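Local atomic coordinates of peroxisomal fatty acid beta-oxidation multifunctional protein MFP2 (Arabidopsis thaliana, PDB entry 2WTB), a protein that carries out successive steps of peroxisomal fatty acid beta-oxidation during seed germination, with enoyl-CoA hydratase activity on long-chain substrates and 3-hydroxyacyl-CoA dehydrogenase activity. Residues E629-F643 and I671-I683. Numbering follows the deposited sequence.
Sequences EMTFFPVVNEACRVF and IMFWADSIGSKYI
Helix 629-643 crosses helix 671-678 at -114°, with axes 10.0 Å apart, and Phe633 and Val636 meet that helix and the start of the next one in knobs-into-holes packing. The contact joins helices of the all-helical C-terminal part of this multifunctional enzyme, away from its predicted hydratase active-site residues. Phe633 sits among Trp674, Ile678, Tyr682 and Ile683. Ile683 lies over one face of its ring in a CH-pi contact, CG1 3.9 Å from the ring centroid, while Trp674 CH2 reaches the ring edge at Phe633 CE1, 3.5 Å away. An alanine here is likely to open a gap between the helices, leaving Ile683 CG1 without its aromatic face and Trp674 CH2 and Ile678 CD1 without the edge they touch. One turn on, Val636 fits among Ile671, Trp674, Ala675 and Ile683. Its CG1, anti to the backbone N (chi1 172°), rests on Ala675 CB at 3.6 Å, whereas CG2 turns to Ile671 CD1. Ile671 is the reciprocal knob, lodged among Phe632, Val635, Val636 and Ala639. Met672, bent at chi2 and chi3, lays SD against Ala639 CB at 3.7 Å; Leu654 of helix 651-662 touches both residues. Gly679, with positive phi, ends helix 671-678 and takes the N-cap position of helix 680-694. Tyr682 OH donates to the syn lone pair of Glu629 OE1 at 3.0 Å, with OE2 equally near the hydroxyl and the carboxylate turned 75° from the phenol ring.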
loop_
_atom_site.group_PDB
_atom_site.type_symbol
_atom_site.label_atom_id
_atom_site.label_comp_id
_atom_site.label_asym_id
_atom_site.label_seq_id
_atom_site.Cartn_x
_atom_site.Cartn_y
_atom_site.Cartn_z
ATOM N N GLU A 629 1.643 -8.937 -23.242
ATOM C CA GLU A 629 0.485 -8.335 -23.897
ATOM C C GLU A 629 -0.673 -9.308 -24.103
ATOM O O GLU A 629 -1.836 -8.915 -24.032
ATOM C CB GLU A 629 0.883 -7.680 -25.222
ATOM C CG GLU A 629 1.611 -6.355 -25.053
ATOM C CD GLU A 629 1.572 -5.497 -26.303
ATOM O OE1 GLU A 629 1.163 -6.008 -27.367
ATOM O OE2 GLU A 629 1.950 -4.308 -26.218
ATOM N N MET A 630 -0.356 -10.574 -24.356
ATOM C CA MET A 630 -1.387 -11.584 -24.576
ATOM C C MET A 630 -1.919 -12.141 -23.257
ATOM O O MET A 630 -2.959 -12.800 -23.222
ATOM C CB MET A 630 -0.858 -12.725 -25.452
ATOM C CG MET A 630 -0.445 -12.298 -26.851
ATOM S SD MET A 630 -0.183 -13.696 -27.965
ATOM C CE MET A 630 -1.864 -14.270 -28.181
ATOM N N THR A 631 -1.204 -11.869 -22.174
ATOM C CA THR A 631 -1.579 -12.387 -20.867
ATOM C C THR A 631 -2.307 -11.335 -20.031
ATOM O O THR A 631 -3.080 -11.670 -19.135
ATOM C CB THR A 631 -0.340 -12.901 -20.101
ATOM O OG1 THR A 631 0.249 -13.989 -20.822
ATOM C CG2 THR A 631 -0.720 -13.379 -18.712
ATOM N N PHE A 632 -2.068 -10.064 -20.338
ATOM C CA PHE A 632 -2.598 -8.975 -19.521
ATOM C C PHE A 632 -3.725 -8.184 -20.178
ATOM O O PHE A 632 -4.604 -7.665 -19.493
ATOM C CB PHE A 632 -1.474 -8.037 -19.086
ATOM C CG PHE A 632 -0.722 -8.524 -17.889
ATOM C CD1 PHE A 632 -1.241 -8.359 -16.618
ATOM C CD2 PHE A 632 0.495 -9.159 -18.031
ATOM C CE1 PHE A 632 -0.553 -8.813 -15.514
ATOM C CE2 PHE A 632 1.190 -9.613 -16.926
ATOM C CZ PHE A 632 0.667 -9.442 -15.669
ATOM N N PHE A 633 -3.695 -8.086 -21.502
ATOM C CA PHE A 633 -4.747 -7.382 -22.224
ATOM C C PHE A 633 -6.117 -8.033 -22.019
ATOM O O PHE A 633 -7.122 -7.333 -21.898
ATOM C CB PHE A 633 -4.402 -7.259 -23.710
ATOM C CG PHE A 633 -3.449 -6.137 -24.016
ATOM C CD1 PHE A 633 -2.527 -5.716 -23.072
ATOM C CD2 PHE A 633 -3.468 -5.511 -25.252
ATOM C CE1 PHE A 633 -1.649 -4.687 -23.349
ATOM C CE2 PHE A 633 -2.589 -4.481 -25.536
ATOM C CZ PHE A 633 -1.679 -4.070 -24.584
ATOM N N PRO A 634 -6.164 -9.375 -21.980
ATOM C CA PRO A 634 -7.423 -10.040 -21.627
ATOM C C PRO A 634 -7.869 -9.698 -20.206
ATOM O O PRO A 634 -9.067 -9.696 -19.927
ATOM C CB PRO A 634 -7.073 -11.527 -21.737
ATOM C CG PRO A 634 -5.957 -11.572 -22.718
ATOM C CD PRO A 634 -5.151 -10.336 -22.450
ATOM N N VAL A 635 -6.916 -9.415 -19.322
ATOM C CA VAL A 635 -7.247 -8.971 -17.970
ATOM C C VAL A 635 -7.819 -7.554 -18.000
ATOM O O VAL A 635 -8.792 -7.256 -17.306
ATOM C CB VAL A 635 -6.031 -9.021 -17.023
ATOM C CG1 VAL A 635 -6.342 -8.303 -15.727
ATOM C CG2 VAL A 635 -5.630 -10.461 -16.747
ATOM N N VAL A 636 -7.213 -6.685 -18.804
ATOM C CA VAL A 636 -7.752 -5.347 -19.015
ATOM C C VAL A 636 -9.179 -5.475 -19.523
ATOM O O VAL A 636 -10.094 -4.810 -19.035
ATOM C CB VAL A 636 -6.940 -4.555 -20.054
ATOM C CG1 VAL A 636 -7.641 -3.242 -20.387
ATOM C CG2 VAL A 636 -5.528 -4.302 -19.556
ATOM N N ASN A 637 -9.355 -6.346 -20.510
ATOM C CA ASN A 637 -10.660 -6.601 -21.098
ATOM C C ASN A 637 -11.694 -6.943 -20.029
ATOM O O ASN A 637 -12.827 -6.462 -20.067
ATOM C CB ASN A 637 -10.558 -7.737 -22.117
ATOM C CG ASN A 637 -11.741 -7.787 -23.055
ATOM O OD1 ASN A 637 -12.493 -6.821 -23.179
ATOM N ND2 ASN A 637 -11.910 -8.917 -23.731
ATOM N N GLU A 638 -11.292 -7.773 -19.072
ATOM C CA GLU A 638 -12.191 -8.230 -18.023
ATOM C C GLU A 638 -12.423 -7.128 -16.998
ATOM O O GLU A 638 -13.531 -6.965 -16.486
ATOM C CB GLU A 638 -11.628 -9.479 -17.344
ATOM C CG GLU A 638 -12.621 -10.197 -16.448
ATOM C CD GLU A 638 -13.833 -10.701 -17.208
ATOM O OE1 GLU A 638 -13.672 -11.156 -18.360
ATOM O OE2 GLU A 638 -14.949 -10.649 -16.649
ATOM N N ALA A 639 -11.369 -6.372 -16.705
ATOM C CA ALA A 639 -11.467 -5.241 -15.797
ATOM C C ALA A 639 -12.498 -4.244 -16.308
ATOM O O ALA A 639 -13.210 -3.616 -15.525
ATOM C CB ALA A 639 -10.116 -4.569 -15.639
ATOM N N CYS A 640 -12.573 -4.103 -17.628
ATOM C CA CYS A 640 -13.519 -3.184 -18.248
ATOM C C CYS A 640 -14.954 -3.677 -18.115
ATOM O O CYS A 640 -15.867 -2.887 -17.886
ATOM C CB CYS A 640 -13.165 -2.956 -19.717
ATOM S SG CYS A 640 -11.670 -1.976 -19.958
ATOM N N ARG A 641 -15.149 -4.985 -18.263
ATOM C CA ARG A 641 -16.453 -5.590 -18.026
ATOM C C ARG A 641 -16.886 -5.297 -16.593
ATOM O O ARG A 641 -18.010 -4.855 -16.344
ATOM C CB ARG A 641 -16.395 -7.101 -18.246
ATOM C CG ARG A 641 -16.073 -7.530 -19.669
ATOM C CD ARG A 641 -16.279 -9.031 -19.839
ATOM N NE ARG A 641 -16.137 -9.465 -21.227
ATOM C CZ ARG A 641 -15.018 -9.961 -21.743
ATOM N NH1 ARG A 641 -13.935 -10.084 -20.986
ATOM N NH2 ARG A 641 -14.977 -10.333 -23.016
ATOM N N VAL A 642 -15.979 -5.545 -15.655
ATOM C CA VAL A 642 -16.234 -5.282 -14.244
ATOM C C VAL A 642 -16.553 -3.812 -14.000
ATOM O O VAL A 642 -17.479 -3.482 -13.259
ATOM C CB VAL A 642 -15.032 -5.693 -13.373
ATOM C CG1 VAL A 642 -15.105 -5.027 -12.007
ATOM C CG2 VAL A 642 -14.971 -7.204 -13.238
ATOM N N PHE A 643 -15.784 -2.932 -14.628
ATOM C CA PHE A 643 -15.963 -1.497 -14.450
ATOM C C PHE A 643 -17.256 -1.004 -15.089
ATOM O O PHE A 643 -17.963 -0.170 -14.523
ATOM C CB PHE A 643 -14.769 -0.739 -15.026
ATOM C CG PHE A 643 -14.872 0.748 -14.883
ATOM C CD1 PHE A 643 -15.177 1.319 -13.659
ATOM C CD2 PHE A 643 -14.652 1.577 -15.967
ATOM C CE1 PHE A 643 -15.271 2.688 -13.521
ATOM C CE2 PHE A 643 -14.741 2.948 -15.834
ATOM C CZ PHE A 643 -15.051 3.504 -14.609
ATOM N N ILE A 671 -3.866 -2.001 -13.067
ATOM C CA ILE A 671 -4.301 -2.640 -14.304
ATOM C C ILE A 671 -5.002 -1.661 -15.250
ATOM O O ILE A 671 -4.847 -1.748 -16.466
ATOM C CB ILE A 671 -5.222 -3.848 -14.023
ATOM C CG1 ILE A 671 -4.831 -5.046 -14.889
ATOM C CG2 ILE A 671 -6.681 -3.475 -14.233
ATOM C CD1 ILE A 671 -5.247 -4.918 -16.331
ATOM N N MET A 672 -5.762 -0.722 -14.693
ATOM C CA MET A 672 -6.502 0.234 -15.512
ATOM C C MET A 672 -5.652 1.449 -15.868
ATOM O O MET A 672 -5.654 1.899 -17.013
ATOM C CB MET A 672 -7.793 0.670 -14.814
ATOM C CG MET A 672 -8.807 -0.448 -14.622
ATOM S SD MET A 672 -9.584 -0.994 -16.158
ATOM C CE MET A 672 -10.532 0.463 -16.591
ATOM N N PHE A 673 -4.927 1.976 -14.888
ATOM C CA PHE A 673 -4.010 3.086 -15.135
ATOM C C PHE A 673 -2.980 2.703 -16.197
ATOM O O PHE A 673 -2.580 3.531 -17.016
ATOM C CB PHE A 673 -3.306 3.500 -13.842
ATOM C CG PHE A 673 -2.358 4.654 -14.008
ATOM C CD1 PHE A 673 -2.755 5.944 -13.704
ATOM C CD2 PHE A 673 -1.064 4.449 -14.463
ATOM C CE1 PHE A 673 -1.883 7.008 -13.851
ATOM C CE2 PHE A 673 -0.188 5.510 -14.615
ATOM C CZ PHE A 673 -0.597 6.789 -14.307
ATOM N N TRP A 674 -2.559 1.442 -16.174
ATOM C CA TRP A 674 -1.579 0.930 -17.125
ATOM C C TRP A 674 -2.201 0.794 -18.508
ATOM O O TRP A 674 -1.578 1.131 -19.513
ATOM C CB TRP A 674 -1.033 -0.419 -16.646
ATOM C CG TRP A 674 -0.093 -1.085 -17.607
ATOM C CD1 TRP A 674 1.188 -0.710 -17.893
ATOM C CD2 TRP A 674 -0.352 -2.255 -18.396
ATOM N NE1 TRP A 674 1.737 -1.565 -18.816
ATOM C CE2 TRP A 674 0.813 -2.524 -19.141
ATOM C CE3 TRP A 674 -1.458 -3.097 -18.549
ATOM C CZ2 TRP A 674 0.906 -3.599 -20.023
ATOM C CZ3 TRP A 674 -1.365 -4.166 -19.426
ATOM C CH2 TRP A 674 -0.190 -4.407 -20.153
ATOM N N ALA A 675 -3.438 0.308 -18.549
ATOM C CA ALA A 675 -4.166 0.155 -19.805
ATOM C C ALA A 675 -4.250 1.474 -20.567
ATOM O O ALA A 675 -4.006 1.518 -21.772
ATOM C CB ALA A 675 -5.562 -0.408 -19.552
ATOM N N ASP A 676 -4.602 2.546 -19.863
ATOM C CA ASP A 676 -4.658 3.867 -20.479
ATOM C C ASP A 676 -3.260 4.406 -20.753
ATOM O O ASP A 676 -3.079 5.312 -21.568
ATOM C CB ASP A 676 -5.440 4.841 -19.601
ATOM C CG ASP A 676 -6.936 4.762 -19.835
ATOM O OD1 ASP A 676 -7.705 5.138 -18.925
ATOM O OD2 ASP A 676 -7.340 4.320 -20.932
ATOM N N SER A 677 -2.272 3.841 -20.068
ATOM C CA SER A 677 -0.883 4.226 -20.266
ATOM C C SER A 677 -0.400 3.762 -21.636
ATOM O O SER A 677 0.540 4.324 -22.202
ATOM C CB SER A 677 -0.005 3.630 -19.166
ATOM O OG SER A 677 1.358 3.953 -19.374
ATOM N N ILE A 678 -1.058 2.735 -22.162
ATOM C CA ILE A 678 -0.714 2.174 -23.462
ATOM C C ILE A 678 -1.632 2.718 -24.550
ATOM O O ILE A 678 -1.210 2.922 -25.688
ATOM C CB ILE A 678 -0.799 0.638 -23.445
ATOM C CG1 ILE A 678 0.254 0.062 -22.497
ATOM C CG2 ILE A 678 -0.617 0.072 -24.846
ATOM C CD1 ILE A 678 0.228 -1.442 -22.411
ATOM N N GLY A 679 -2.888 2.956 -24.189
ATOM C CA GLY A 679 -3.864 3.480 -25.127
ATOM C C GLY A 679 -4.930 2.461 -25.473
ATOM O O GLY A 679 -4.621 1.334 -25.860
ATOM N N SER A 680 -6.190 2.857 -25.329
ATOM C CA SER A 680 -7.309 1.963 -25.599
ATOM C C SER A 680 -7.336 1.516 -27.058
ATOM O O SER A 680 -7.611 0.354 -27.352
ATOM C CB SER A 680 -8.633 2.636 -25.236
ATOM O OG SER A 680 -8.843 3.799 -26.018
ATOM N N LYS A 681 -7.052 2.444 -27.966
ATOM C CA LYS A 681 -7.073 2.144 -29.393
ATOM C C LYS A 681 -6.099 1.018 -29.738
ATOM O O LYS A 681 -6.416 0.134 -30.532
ATOM C CB LYS A 681 -6.762 3.399 -30.213
ATOM C CG LYS A 681 -7.176 3.304 -31.674
ATOM C CD LYS A 681 -7.270 4.680 -32.310
ATOM C CE LYS A 681 -7.955 4.611 -33.665
ATOM N NZ LYS A 681 -8.213 5.965 -34.227
ATOM N N TYR A 682 -4.917 1.055 -29.132
ATOM C CA TYR A 682 -3.932 -0.005 -29.306
ATOM C C TYR A 682 -4.451 -1.325 -28.741
ATOM O O TYR A 682 -4.581 -2.311 -29.465
ATOM C CB TYR A 682 -2.618 0.373 -28.621
ATOM C CG TYR A 682 -1.536 -0.678 -28.741
ATOM C CD1 TYR A 682 -0.570 -0.597 -29.736
ATOM C CD2 TYR A 682 -1.481 -1.748 -27.857
ATOM C CE1 TYR A 682 0.422 -1.555 -29.847
ATOM C CE2 TYR A 682 -0.494 -2.710 -27.962
ATOM C CZ TYR A 682 0.455 -2.608 -28.958
ATOM O OH TYR A 682 1.438 -3.565 -29.064
ATOM N N ILE A 683 -4.743 -1.334 -27.444
ATOM C CA ILE A 683 -5.262 -2.524 -26.771
ATOM C C ILE A 683 -6.444 -3.126 -27.529
ATOM O O ILE A 683 -6.554 -4.344 -27.658
ATOM C CB ILE A 683 -5.686 -2.213 -25.319
ATOM C CG1 ILE A 683 -4.488 -1.715 -24.510
ATOM C CG2 ILE A 683 -6.295 -3.442 -24.660
ATOM C CD1 ILE A 683 -4.792 -1.476 -23.047
#